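PDB 6BLD: cytochrome P450 268A2 Cyp268A2 from Mycobacterium marinum, which binds a protoporphyrin IX iron group within the mainly helical fold of the cytochrome P450 superfamily. Local coordinates for residues T111-R114 and K115-S118; R164-S167 and D168-I172; D243-A246 and D247-A251; F253-L256 and L257-G261. One frame throughout, in Å; residues are numbered along the deposited sequence.

How the contacts relate
Contact 4, on the long helix 247-278, is the hub: it touches both protoporphyrin IX and (3E,5E)-6,10-dimethylundeca-3,5,9-trien-2-one. Contact 1 reaches the same haem through Arg114 and meets contact 4 where Val117 CG2 lies 3.7 Å from Phe253 CZ. On helix 160-170, contact 2 packs against contact 4, with Val170 CG2 3.6 Å from Leu257 CD2; its own nearest atoms stay about 7 Å from contact 1. Contact 3 begins the helix that carries contact 4, their centres about 15 Å apart, and leans on contact 1 through Leu116 CD1 and Leu245 CD1 (3.6 Å). The side chain of Leu245 is still about 13 Å from the haem.

Contact 1 (T111-R114 and K115-S118); sequences TKLR and KLVS. With HEM (protoporphyrin IX containing Fe), chain B.
Arg114, whose carbonyl O accepts a hydrogen bond from Val117 N at 3.2 Å, extends its side chain from helix 109-117 to a haem propionate. NH1 donates to HEM O1A at 2.7 Å, with an N-H...O angle of 152°. The oxygen sits at the edge of the guanidinium and in its plane, and it also lies 3.4 Å from Arg114 CD, so the last part of the chain passes close by it. The side chain leaves the helix with CG anti to the backbone N (chi1 170°) and runs on to the haem through a bend at chi2. NH1 has a second acceptor, the carbonyl O of Phe371, and the haem is further hydrogen-bonded by His110, His370 and Arg313.

Behind this first shell, the helix supplies the platform. Lys115 N bonds to Thr111 O four residues back, whereas Leu116 N and Val117 N bond only three residues back, to Leu113 O and Arg114 O, a spacing like that of a 3-10 turn. Leu116 CG rests 3.3 Å from Lys112 O. On the apolar side, Leu113 CD2 meets Leu116 CD1 at 3.8 Å, the two side chains meeting at a slant, while Val117 packs on Leu231 and Leu235 of helix 231-237. Lys112 turns elsewhere, forming a salt bridge with Asp241.

Helix 109-117 probably corresponds to the C helix, which in P450s commonly offers basic residues to the propionates. With two acceptors on NH1, the guanidinium is held in orientation and probably offsets the negative charge of the propionate.

Contact 2 (R164-S167 and D168-I172); sequences RTLS and DMVGI
Ser167 O, near the end of helix 160-170, accepts from both Gly171 N (2.7 Å) and Ile172 N (3.1 Å), closing a glycine C-cap. The second is a Schellman-like six-to-one bond, arriving in the carbonyl plane on a lone pair, but the five-to-two bond that would complete a Schellman motif is absent. Gly171 takes the positive phi (92°) that turns the chain out of the helix. Just before it, Val170 N reaches Leu166 O in a nearly straight bond (172°), and Asp168 N reaches Arg164 O.

The turn brings Ile172 back over the last helical turn, where its CB touches Ser167 CB at 3.7 Å. The Ser167 hydroxyl stands beside the backbone N (chi1 -46°) and bonds to Ile163 O; Ile172 lies against both CB and OG of Ser167. Asp168 at the surface forms a salt bridge with Arg177 and a hydrogen bond with Asn136. Met169 CG lies 3.2 Å from Thr165 O, and its side chain continues to Leu377.

On the inner side, Leu166, Val170 and Ile172 form an apolar patch that faces helix 247-278, joining the two helices beside the haem. Leu166 CD1 is the shared atom: it meets Val170 CG2 at 3.8 Å and, more tightly than usual van der Waals contact, Ile172 CD1 at 3.5 Å.

Contact 3 (D243-A246 and D247-A251); sequences DRLA and DADVA
Ala246 takes the N-cap position of helix 247-278, where the extended loop 243-246 turns into the helix and Val250 N bonds to Ala246 O at 3.1 Å in a fairly straight first-turn bond (163°). The flanking residues form a hydrophobic staple: Leu245, just before the N-cap, meets Val250, the fourth residue after it, with CB 3.9 Å from CG2. Val250 CG2 lies beside its own backbone N, anti to the carbonyl carbon (CG1 chi1 161°), and this turns the methyl back toward the start of the helix. The same methyl rests 3.7 Å from Ala246 O.

Asp249, the third residue of the helix, points back toward the loop. Its side chain crosses that of Leu245 at about a right angle, placing OD2 3.6 Å from Leu245 CD2 and 3.8 Å from Ala246 CB. OD2 comes no nearer than 3.7 Å to Ala246 N, so the capping-box bond is not made. Arg109 is a long, weak ion partner of this carboxylate.

Asp247, at the first helical position, is also acidic. Arg244 NE remains 5.2 Å from Asp247 OD2, so the opposite charges do not touch; Arg224, by contrast, forms a long, weak ion pair with Asp247. Leu245 and Val250 continue inward to Leu235, Phe232 and Val236, tying the helix start to helix 231-237.

Alanine brings no polar side-chain atom to the N-cap, so the start is secured by the staple and backbone bonding. The two aspartates probably interact favourably with the positive end of the helix dipole.

Contact 4 (F253-L256 and L257-G261); sequences FFVL and LAVAG. With HEM (protoporphyrin IX containing Fe), chain B; DXJ ((3E,5E)-6,10-dimethylundeca-3,5,9-trien-2-one), chain C.
Ala260, whose N bonds to Leu256 O, presses main chain against haem: its carbonyl O lies over the face of pyrrole B, 3.4 Å from HEM C4B. The bare CA of Gly261 makes the next contact over the same face, 3.7 Å from HEM C2B. The carbonyl O of Ala260 also accepts a hydrogen bond from Thr264, within the (A/G)-G-x-(D/E)-T signature of the long central helix of P450s, to which helix 247-278 corresponds.

The methyl CB of Ala260 is wedged between the two ligands, 3.6 Å from HEM CHB and 3.7 Å from DXJ C02. On the DXJ side, Val259 CG1 meets DXJ C05 at 3.6 Å; on the haem side, Leu257 CD1 touches the edge methyl CMB at 3.7 Å. With its other methyl, CD2, Leu257 packs on Phe253 CE2 at 3.6 Å, and its CB lies over one face of the ring, offset toward the rim. Phe253 CG is anti to the backbone N (chi1 168°), which carries the ring forward along the helix to this neighbour. Val255 CG1 and Val259 CG2, one turn apart on the same flank, are 4.1 Å apart.

Phe254 packs on helix 201-225 and Phe253 on helix 231-237. Regular four-residue backbone bonds satisfy the amides, and the helix therefore offers both ligands a largely apolar wall, interrupted by the carbonyl O of Ala260, which Thr264 hydrogen-bonds.

Contact 1 (T111-R114 and K115-S118)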
loop_
_atom_site.group_PDB
_atom_site.type_symbol
_atom_site.label_atom_id
_atom_site.label_comp_id
_atom_site.label_asym_id
_atom_site.label_seq_id
_atom_site.Cartn_x
_atom_site.Cartn_y
_atom_site.Cartn_z
ATOM N N THR A 111 12.453 12.642 -9.414
ATOM C CA THR A 111 13.564 12.972 -8.531
ATOM C C THR A 111 13.377 14.347 -7.901
ATOM O O THR A 111 13.706 14.549 -6.727
ATOM C CB THR A 111 14.885 12.909 -9.299
ATOM O OG1 THR A 111 14.819 11.866 -10.280
ATOM C CG2 THR A 111 16.045 12.631 -8.351
ATOM N N LYS A 112 12.843 15.303 -8.668
ATOM C CA LYS A 112 12.610 16.644 -8.139
ATOM C C LYS A 112 11.596 16.620 -7.003
ATOM O O LYS A 112 11.836 17.178 -5.926
ATOM C CB LYS A 112 12.125 17.571 -9.254
ATOM C CG LYS A 112 13.162 17.922 -10.304
ATOM C CD LYS A 112 12.510 18.657 -11.465
ATOM C CE LYS A 112 13.544 19.236 -12.415
ATOM N NZ LYS A 112 12.919 19.710 -13.680
ATOM N N LEU A 113 10.447 15.978 -7.228
ATOM C CA LEU A 113 9.351 16.063 -6.269
ATOM C C LEU A 113 9.624 15.224 -5.026
ATOM O O LEU A 113 9.357 15.670 -3.904
ATOM C CB LEU A 113 8.043 15.640 -6.935
ATOM C CG LEU A 113 7.579 16.538 -8.084
ATOM C CD1 LEU A 113 6.152 16.208 -8.492
ATOM C CD2 LEU A 113 7.706 18.006 -7.708
ATOM N N ARG A 114 10.152 14.008 -5.201
ATOM C CA ARG A 114 10.449 13.164 -4.046
ATOM C C ARG A 114 11.475 13.814 -3.126
ATOM O O ARG A 114 11.385 13.678 -1.900
ATOM C CB ARG A 114 10.934 11.788 -4.509
ATOM C CG ARG A 114 11.508 10.918 -3.398
ATOM C CD ARG A 114 11.266 9.434 -3.650
ATOM N NE ARG A 114 11.875 8.608 -2.612
ATOM C CZ ARG A 114 11.615 7.317 -2.427
ATOM N NH1 ARG A 114 10.751 6.688 -3.212
ATOM N NH2 ARG A 114 12.221 6.651 -1.453
ATOM N N LYS A 115 12.440 14.542 -3.694
ATOM C CA LYS A 115 13.462 15.197 -2.881
ATOM C C LYS A 115 12.861 16.238 -1.943
ATOM O O LYS A 115 13.420 16.504 -0.873
ATOM C CB LYS A 115 14.512 15.838 -3.791
ATOM C CG LYS A 115 15.646 16.544 -3.061
ATOM C CD LYS A 115 16.402 15.590 -2.151
ATOM C CE LYS A 115 17.498 16.314 -1.387
ATOM N NZ LYS A 115 18.219 15.404 -0.455
ATOM N N LEU A 116 11.718 16.822 -2.312
ATOM C CA LEU A 116 11.137 17.891 -1.505
ATOM C C LEU A 116 10.614 17.384 -0.167
ATOM O O LEU A 116 10.533 18.156 0.796
ATOM C CB LEU A 116 10.013 18.579 -2.278
ATOM C CG LEU A 116 10.391 19.132 -3.654
ATOM C CD1 LEU A 116 9.144 19.449 -4.460
ATOM C CD2 LEU A 116 11.273 20.361 -3.516
ATOM N N VAL A 117 10.251 16.104 -0.081
ATOM C CA VAL A 117 9.651 15.544 1.122
ATOM C C VAL A 117 10.443 14.379 1.694
ATOM O O VAL A 117 10.072 13.855 2.749
ATOM C CB VAL A 117 8.190 15.117 0.869
ATOM C CG1 VAL A 117 7.386 16.282 0.306
ATOM C CG2 VAL A 117 8.141 13.926 -0.074
ATOM N N SER A 118 11.532 13.964 1.042
ATOM C CA SER A 118 12.228 12.749 1.454
ATOM C C SER A 118 12.977 12.909 2.772
ATOM O O SER A 118 13.308 11.900 3.403
ATOM C CB SER A 118 13.201 12.304 0.362
ATOM O OG SER A 118 14.251 13.240 0.201
HETATM C CHA HEM B . 5.577 3.724 -2.454
HETATM C CHB HEM B . 4.392 6.556 1.307
HETATM C CHC HEM B . 3.712 2.614 4.062
HETATM C CHD HEM B . 4.049 -0.128 0.058
HETATM C C1A HEM B . 5.327 4.838 -1.679
HETATM C C2A HEM B . 5.433 6.221 -2.101
HETATM C C3A HEM B . 5.109 6.999 -1.066
HETATM C C4A HEM B . 4.780 6.141 0.054
HETATM C CMA HEM B . 5.088 8.543 -1.062
HETATM C CAA HEM B . 5.860 6.706 -3.503
HETATM C CBA HEM B . 7.384 6.700 -3.574
HETATM C CGA HEM B . 7.838 6.987 -4.982
HETATM O O1A HEM B . 9.025 7.364 -5.164
HETATM O O2A HEM B . 7.012 6.847 -5.922
HETATM C C1B HEM B . 4.169 5.744 2.397
HETATM C C2B HEM B . 3.974 6.192 3.757
HETATM C C3B HEM B . 3.790 5.126 4.533
HETATM C C4B HEM B . 3.853 3.938 3.689
HETATM C CMB HEM B . 3.985 7.658 4.243
HETATM C CAB HEM B . 3.549 5.239 6.057
HETATM C CBB HEM B . 3.478 4.179 6.862
HETATM C C1C HEM B . 3.750 1.520 3.217
HETATM C C2C HEM B . 3.619 0.127 3.606
HETATM C C3C HEM B . 3.705 -0.622 2.489
HETATM C C4C HEM B . 3.907 0.269 1.370
HETATM C CMC HEM B . 3.399 -0.338 5.065
HETATM C CAC HEM B . 3.645 -2.157 2.305
HETATM C CBC HEM B . 3.701 -3.029 3.316
HETATM C C1D HEM B . 4.508 0.659 -0.974
HETATM C C2D HEM B . 4.801 0.223 -2.322
HETATM C C3D HEM B . 5.221 1.283 -3.021
HETATM C C4D HEM B . 5.213 2.434 -2.135
HETATM C CMD HEM B . 4.644 -1.222 -2.845
HETATM C CAD HEM B . 5.651 1.287 -4.506
HETATM C CBD HEM B . 7.070 0.737 -4.617
HETATM C CGD HEM B . 7.510 0.671 -6.057
HETATM O O1D HEM B . 8.642 0.186 -6.314
HETATM O O2D HEM B . 6.733 1.098 -6.949
HETATM N NA HEM B . 4.924 4.828 -0.356
HETATM N NB HEM B . 4.089 4.363 2.392
HETATM N NC HEM B . 3.926 1.565 1.847
HETATM N ND HEM B . 4.772 2.012 -0.896
HETATM FE FE HEM B . 4.658 3.157 0.800
#

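Contact 2 (R164-S167 and D168-I172)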
loop_
_atom_site.group_PDB
_atom_site.type_symbol
_atom_site.label_atom_id
_atom_site.label_comp_id
_atom_site.label_asym_id
_atom_site.label_seq_id
_atom_site.Cartn_x
_atom_site.Cartn_y
_atom_site.Cartn_z
ATOM N N ARG A 164 -3.024 9.133 12.917
ATOM C CA ARG A 164 -2.388 9.982 13.919
ATOM C C ARG A 164 -0.939 10.268 13.552
ATOM O O ARG A 164 -0.482 11.413 13.647
ATOM C CB ARG A 164 -2.476 9.327 15.296
ATOM C CG ARG A 164 -3.861 9.377 15.913
ATOM C CD ARG A 164 -3.785 9.288 17.424
ATOM N NE ARG A 164 -5.048 8.853 18.010
ATOM C CZ ARG A 164 -5.255 8.719 19.316
ATOM N NH1 ARG A 164 -4.279 8.987 20.172
ATOM N NH2 ARG A 164 -6.436 8.317 19.766
ATOM N N THR A 165 -0.203 9.239 13.124
ATOM C CA THR A 165 1.178 9.438 12.699
ATOM C C THR A 165 1.250 10.305 11.450
ATOM O O THR A 165 2.109 11.190 11.349
ATOM C CB THR A 165 1.849 8.087 12.449
ATOM O OG1 THR A 165 1.618 7.220 13.566
ATOM C CG2 THR A 165 3.343 8.264 12.246
ATOM N N LEU A 166 0.356 10.067 10.488
ATOM C CA LEU A 166 0.333 10.871 9.270
ATOM C C LEU A 166 -0.000 12.325 9.579
ATOM O O LEU A 166 0.723 13.242 9.172
ATOM C CB LEU A 166 -0.675 10.282 8.280
ATOM C CG LEU A 166 -0.820 10.909 6.889
ATOM C CD1 LEU A 166 -1.434 12.302 6.962
ATOM C CD2 LEU A 166 0.519 10.945 6.169
ATOM N N SER A 167 -1.096 12.555 10.308
ATOM C CA SER A 167 -1.543 13.920 10.562
ATOM C C SER A 167 -0.557 14.692 11.429
ATOM O O SER A 167 -0.446 15.916 11.295
ATOM C CB SER A 167 -2.925 13.908 11.215
ATOM O OG SER A 167 -3.797 13.013 10.548
ATOM N N ASP A 168 0.162 14.005 12.321
ATOM C CA ASP A 168 1.165 14.688 13.130
ATOM C C ASP A 168 2.312 15.199 12.268
ATOM O O ASP A 168 2.873 16.267 12.538
ATOM C CB ASP A 168 1.691 13.753 14.220
ATOM C CG ASP A 168 0.783 13.701 15.433
ATOM O OD1 ASP A 168 -0.047 14.619 15.597
ATOM O OD2 ASP A 168 0.902 12.741 16.223
ATOM N N MET A 169 2.671 14.453 11.222
ATOM C CA MET A 169 3.759 14.871 10.346
ATOM C C MET A 169 3.324 15.996 9.416
ATOM O O MET A 169 4.021 17.007 9.285
ATOM C CB MET A 169 4.266 13.678 9.535
ATOM C CG MET A 169 4.858 12.566 10.374
ATOM S SD MET A 169 5.328 11.145 9.374
ATOM C CE MET A 169 6.241 11.944 8.055
ATOM N N VAL A 170 2.178 15.833 8.758
ATOM C CA VAL A 170 1.736 16.831 7.791
ATOM C C VAL A 170 1.122 18.045 8.481
ATOM O O VAL A 170 1.181 19.159 7.946
ATOM C CB VAL A 170 0.752 16.193 6.796
ATOM C CG1 VAL A 170 0.436 17.146 5.653
ATOM C CG2 VAL A 170 1.312 14.889 6.265
ATOM N N GLY A 171 0.534 17.862 9.662
ATOM C CA GLY A 171 -0.140 18.945 10.346
ATOM C C GLY A 171 -1.619 19.054 10.055
ATOM O O GLY A 171 -2.155 20.169 10.043
ATOM N N ILE A 172 -2.294 17.937 9.816
ATOM C CA ILE A 172 -3.731 17.968 9.517
ATOM C C ILE A 172 -4.492 18.426 10.757
ATOM O O ILE A 172 -4.237 17.912 11.861
ATOM C CB ILE A 172 -4.207 16.587 9.057
ATOM C CG1 ILE A 172 -3.341 16.085 7.896
ATOM C CG2 ILE A 172 -5.684 16.629 8.651
ATOM C CD1 ILE A 172 -3.816 14.784 7.294
#

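Contact 3 (D243-A246 and D247-A251)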
loop_
_atom_site.group_PDB
_atom_site.type_symbol
_atom_site.label_atom_id
_atom_site.label_comp_id
_atom_site.label_asym_id
_atom_site.label_seq_id
_atom_site.Cartn_x
_atom_site.Cartn_y
_atom_site.Cartn_z
ATOM N N ASP A 243 9.897 28.464 -9.227
ATOM C CA ASP A 243 8.520 28.783 -8.884
ATOM C C ASP A 243 8.002 27.744 -7.902
ATOM O O ASP A 243 8.449 26.595 -7.901
ATOM C CB ASP A 243 7.625 28.829 -10.127
ATOM C CG ASP A 243 6.331 29.579 -9.886
ATOM O OD1 ASP A 243 6.216 30.249 -8.837
ATOM O OD2 ASP A 243 5.429 29.498 -10.744
ATOM N N ARG A 244 7.058 28.165 -7.066
ATOM C CA ARG A 244 6.422 27.231 -6.153
ATOM C C ARG A 244 5.535 26.264 -6.928
ATOM O O ARG A 244 5.085 26.546 -8.041
ATOM C CB ARG A 244 5.586 27.973 -5.113
ATOM C CG ARG A 244 4.409 28.729 -5.710
ATOM C CD ARG A 244 3.199 28.718 -4.799
ATOM N NE ARG A 244 2.066 29.449 -5.363
ATOM C CZ ARG A 244 2.049 30.757 -5.608
ATOM N NH1 ARG A 244 0.959 31.313 -6.119
ATOM N NH2 ARG A 244 3.105 31.516 -5.328
ATOM N N LEU A 245 5.275 25.115 -6.315
ATOM C CA LEU A 245 4.461 24.097 -6.961
ATOM C C LEU A 245 3.020 24.569 -7.100
ATOM O O LEU A 245 2.471 25.220 -6.206
ATOM C CB LEU A 245 4.513 22.794 -6.168
ATOM C CG LEU A 245 5.709 21.888 -6.458
ATOM C CD1 LEU A 245 5.947 20.944 -5.296
ATOM C CD2 LEU A 245 5.493 21.116 -7.749
ATOM N N ALA A 246 2.409 24.240 -8.236
ATOM C CA ALA A 246 1.017 24.582 -8.470
ATOM C C ALA A 246 0.113 23.853 -7.480
ATOM O O ALA A 246 0.491 22.847 -6.872
ATOM C CB ALA A 246 0.611 24.237 -9.902
ATOM N N ASP A 247 -1.105 24.381 -7.324
ATOM C CA ASP A 247 -2.060 23.785 -6.396
ATOM C C ASP A 247 -2.379 22.342 -6.761
ATOM O O ASP A 247 -2.588 21.510 -5.870
ATOM C CB ASP A 247 -3.344 24.617 -6.358
ATOM C CG ASP A 247 -3.074 26.102 -6.232
ATOM O OD1 ASP A 247 -3.743 26.893 -6.931
ATOM O OD2 ASP A 247 -2.190 26.482 -5.434
ATOM N N ALA A 248 -2.414 22.026 -8.057
ATOM C CA ALA A 248 -2.712 20.661 -8.477
ATOM C C ALA A 248 -1.622 19.693 -8.033
ATOM O O ALA A 248 -1.919 18.586 -7.570
ATOM C CB ALA A 248 -2.898 20.608 -9.993
ATOM N N ASP A 249 -0.353 20.092 -8.163
ATOM C CA ASP A 249 0.742 19.228 -7.731
ATOM C C ASP A 249 0.728 19.031 -6.221
ATOM O O ASP A 249 0.949 17.916 -5.731
ATOM C CB ASP A 249 2.083 19.812 -8.176
ATOM C CG ASP A 249 2.157 20.041 -9.673
ATOM O OD1 ASP A 249 1.662 19.185 -10.435
ATOM O OD2 ASP A 249 2.712 21.079 -10.088
ATOM N N VAL A 250 0.474 20.104 -5.470
ATOM C CA VAL A 250 0.470 20.013 -4.014
ATOM C C VAL A 250 -0.657 19.106 -3.535
ATOM O O VAL A 250 -0.455 18.247 -2.668
ATOM C CB VAL A 250 0.372 21.424 -3.404
ATOM C CG1 VAL A 250 -0.100 21.356 -1.966
ATOM C CG2 VAL A 250 1.714 22.135 -3.499
ATOM N N ALA A 251 -1.854 19.269 -4.102
ATOM C CA ALA A 251 -2.988 18.454 -3.675
ATOM C C ALA A 251 -2.809 16.997 -4.081
ATOM O O ALA A 251 -3.189 16.088 -3.334
ATOM C CB ALA A 251 -4.286 19.018 -4.252
#

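Contact 4 (F253-L256 and L257-G261)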
loop_
_atom_site.group_PDB
_atom_site.type_symbol
_atom_site.label_atom_id
_atom_site.label_comp_id
_atom_site.label_asym_id
_atom_site.label_seq_id
_atom_site.Cartn_x
_atom_site.Cartn_y
_atom_site.Cartn_z
ATOM N N PHE A 253 -0.058 15.289 -4.276
ATOM C CA PHE A 253 0.840 14.621 -3.339
ATOM C C PHE A 253 0.161 14.386 -1.996
ATOM O O PHE A 253 0.422 13.376 -1.332
ATOM C CB PHE A 253 2.123 15.428 -3.148
ATOM C CG PHE A 253 2.958 14.950 -1.995
ATOM C CD1 PHE A 253 3.729 13.806 -2.110
ATOM C CD2 PHE A 253 2.946 15.624 -0.786
ATOM C CE1 PHE A 253 4.488 13.353 -1.049
ATOM C CE2 PHE A 253 3.702 15.178 0.278
ATOM C CZ PHE A 253 4.474 14.041 0.147
ATOM N N PHE A 254 -0.704 15.314 -1.575
ATOM C CA PHE A 254 -1.444 15.121 -0.332
ATOM C C PHE A 254 -2.313 13.872 -0.404
ATOM O O PHE A 254 -2.412 13.118 0.570
ATOM C CB PHE A 254 -2.296 16.354 -0.029
ATOM C CG PHE A 254 -3.033 16.273 1.278
ATOM C CD1 PHE A 254 -2.387 16.552 2.472
ATOM C CD2 PHE A 254 -4.370 15.915 1.312
ATOM C CE1 PHE A 254 -3.064 16.476 3.677
ATOM C CE2 PHE A 254 -5.053 15.838 2.514
ATOM C CZ PHE A 254 -4.398 16.119 3.698
ATOM N N VAL A 255 -2.949 13.637 -1.555
ATOM C CA VAL A 255 -3.723 12.416 -1.745
ATOM C C VAL A 255 -2.806 11.201 -1.725
ATOM O O VAL A 255 -3.074 10.212 -1.034
ATOM C CB VAL A 255 -4.530 12.488 -3.053
ATOM C CG1 VAL A 255 -5.281 11.180 -3.284
ATOM C CG2 VAL A 255 -5.491 13.667 -3.017
ATOM N N LEU A 256 -1.715 11.254 -2.488
ATOM C CA LEU A 256 -0.750 10.159 -2.478
ATOM C C LEU A 256 -0.266 9.864 -1.063
ATOM O O LEU A 256 -0.241 8.702 -0.635
ATOM C CB LEU A 256 0.427 10.507 -3.388
ATOM C CG LEU A 256 1.650 9.591 -3.322
ATOM C CD1 LEU A 256 1.284 8.141 -3.624
ATOM C CD2 LEU A 256 2.770 10.085 -4.231
ATOM N N LEU A 257 0.082 10.913 -0.309
ATOM C CA LEU A 257 0.580 10.721 1.050
ATOM C C LEU A 257 -0.510 10.182 1.969
ATOM O O LEU A 257 -0.244 9.315 2.809
ATOM C CB LEU A 257 1.138 12.033 1.593
ATOM C CG LEU A 257 1.817 12.037 2.964
ATOM C CD1 LEU A 257 2.882 10.962 3.020
ATOM C CD2 LEU A 257 2.420 13.409 3.197
ATOM N N ALA A 258 -1.743 10.676 1.819
ATOM C CA ALA A 258 -2.839 10.214 2.664
ATOM C C ALA A 258 -3.181 8.753 2.391
ATOM O O ALA A 258 -3.426 7.981 3.325
ATOM C CB ALA A 258 -4.069 11.100 2.457
ATOM N N VAL A 259 -3.196 8.350 1.119
ATOM C CA VAL A 259 -3.593 6.986 0.782
ATOM C C VAL A 259 -2.491 6.001 1.152
ATOM O O VAL A 259 -2.735 5.002 1.838
ATOM C CB VAL A 259 -3.963 6.882 -0.709
ATOM C CG1 VAL A 259 -4.211 5.431 -1.086
ATOM C CG2 VAL A 259 -5.191 7.730 -1.011
ATOM N N ALA A 260 -1.262 6.261 0.697
ATOM C CA ALA A 260 -0.163 5.346 0.987
ATOM C C ALA A 260 0.194 5.341 2.468
ATOM O O ALA A 260 0.575 4.297 3.008
ATOM C CB ALA A 260 1.060 5.709 0.147
ATOM N N GLY A 261 0.070 6.487 3.141
ATOM C CA GLY A 261 0.408 6.558 4.550
ATOM C C GLY A 261 -0.620 5.949 5.479
ATOM O O GLY A 261 -0.277 5.588 6.609
HETATM C CHA HEM B . 5.577 3.724 -2.454
HETATM C CHB HEM B . 4.392 6.556 1.307
HETATM C CHC HEM B . 3.712 2.614 4.062
HETATM C CHD HEM B . 4.049 -0.128 0.058
HETATM C C1A HEM B . 5.327 4.838 -1.679
HETATM C C2A HEM B . 5.433 6.221 -2.101
HETATM C C3A HEM B . 5.109 6.999 -1.066
HETATM C C4A HEM B . 4.780 6.141 0.054
HETATM C CMA HEM B . 5.088 8.543 -1.062
HETATM C CAA HEM B . 5.860 6.706 -3.503
HETATM C CBA HEM B . 7.384 6.700 -3.574
HETATM C CGA HEM B . 7.838 6.987 -4.982
HETATM O O1A HEM B . 9.025 7.364 -5.164
HETATM O O2A HEM B . 7.012 6.847 -5.922
HETATM C C1B HEM B . 4.169 5.744 2.397
HETATM C C2B HEM B . 3.974 6.192 3.757
HETATM C C3B HEM B . 3.790 5.126 4.533
HETATM C C4B HEM B . 3.853 3.938 3.689
HETATM C CMB HEM B . 3.985 7.658 4.243
HETATM C CAB HEM B . 3.549 5.239 6.057
HETATM C CBB HEM B . 3.478 4.179 6.862
HETATM C C1C HEM B . 3.750 1.520 3.217
HETATM C C2C HEM B . 3.619 0.127 3.606
HETATM C C3C HEM B . 3.705 -0.622 2.489
HETATM C C4C HEM B . 3.907 0.269 1.370
HETATM C CMC HEM B . 3.399 -0.338 5.065
HETATM C CAC HEM B . 3.645 -2.157 2.305
HETATM C CBC HEM B . 3.701 -3.029 3.316
HETATM C C1D HEM B . 4.508 0.659 -0.974
HETATM C C2D HEM B . 4.801 0.223 -2.322
HETATM C C3D HEM B . 5.221 1.283 -3.021
HETATM C C4D HEM B . 5.213 2.434 -2.135
HETATM C CMD HEM B . 4.644 -1.222 -2.845
HETATM C CAD HEM B . 5.651 1.287 -4.506
HETATM C CBD HEM B . 7.070 0.737 -4.617
HETATM C CGD HEM B . 7.510 0.671 -6.057
HETATM O O1D HEM B . 8.642 0.186 -6.314
HETATM O O2D HEM B . 6.733 1.098 -6.949
HETATM N NA HEM B . 4.924 4.828 -0.356
HETATM N NB HEM B . 4.089 4.363 2.392
HETATM N NC HEM B . 3.926 1.565 1.847
HETATM N ND HEM B . 4.772 2.012 -0.896
HETATM FE FE HEM B . 4.658 3.157 0.800
HETATM C C10 DXJ C . -5.294 6.385 -5.641
HETATM C C13 DXJ C . -8.798 6.078 -7.155
HETATM C C01 DXJ C . 1.651 2.695 -2.244
HETATM C C02 DXJ C . 0.228 3.217 -2.418
HETATM C C03 DXJ C . 0.017 4.319 -3.108
HETATM C C04 DXJ C . -0.943 2.458 -1.794
HETATM C C05 DXJ C . -1.399 4.863 -3.299
HETATM C C06 DXJ C . -1.687 5.226 -4.753
HETATM C C07 DXJ C . -2.949 6.072 -4.920
HETATM C C08 DXJ C . -4.028 5.548 -5.466
HETATM C C09 DXJ C . -2.953 7.527 -4.459
HETATM C C11 DXJ C . -6.269 5.933 -6.403
HETATM C C12 DXJ C . -7.545 6.749 -6.597
HETATM O O14 DXJ C . -7.562 7.901 -6.316
#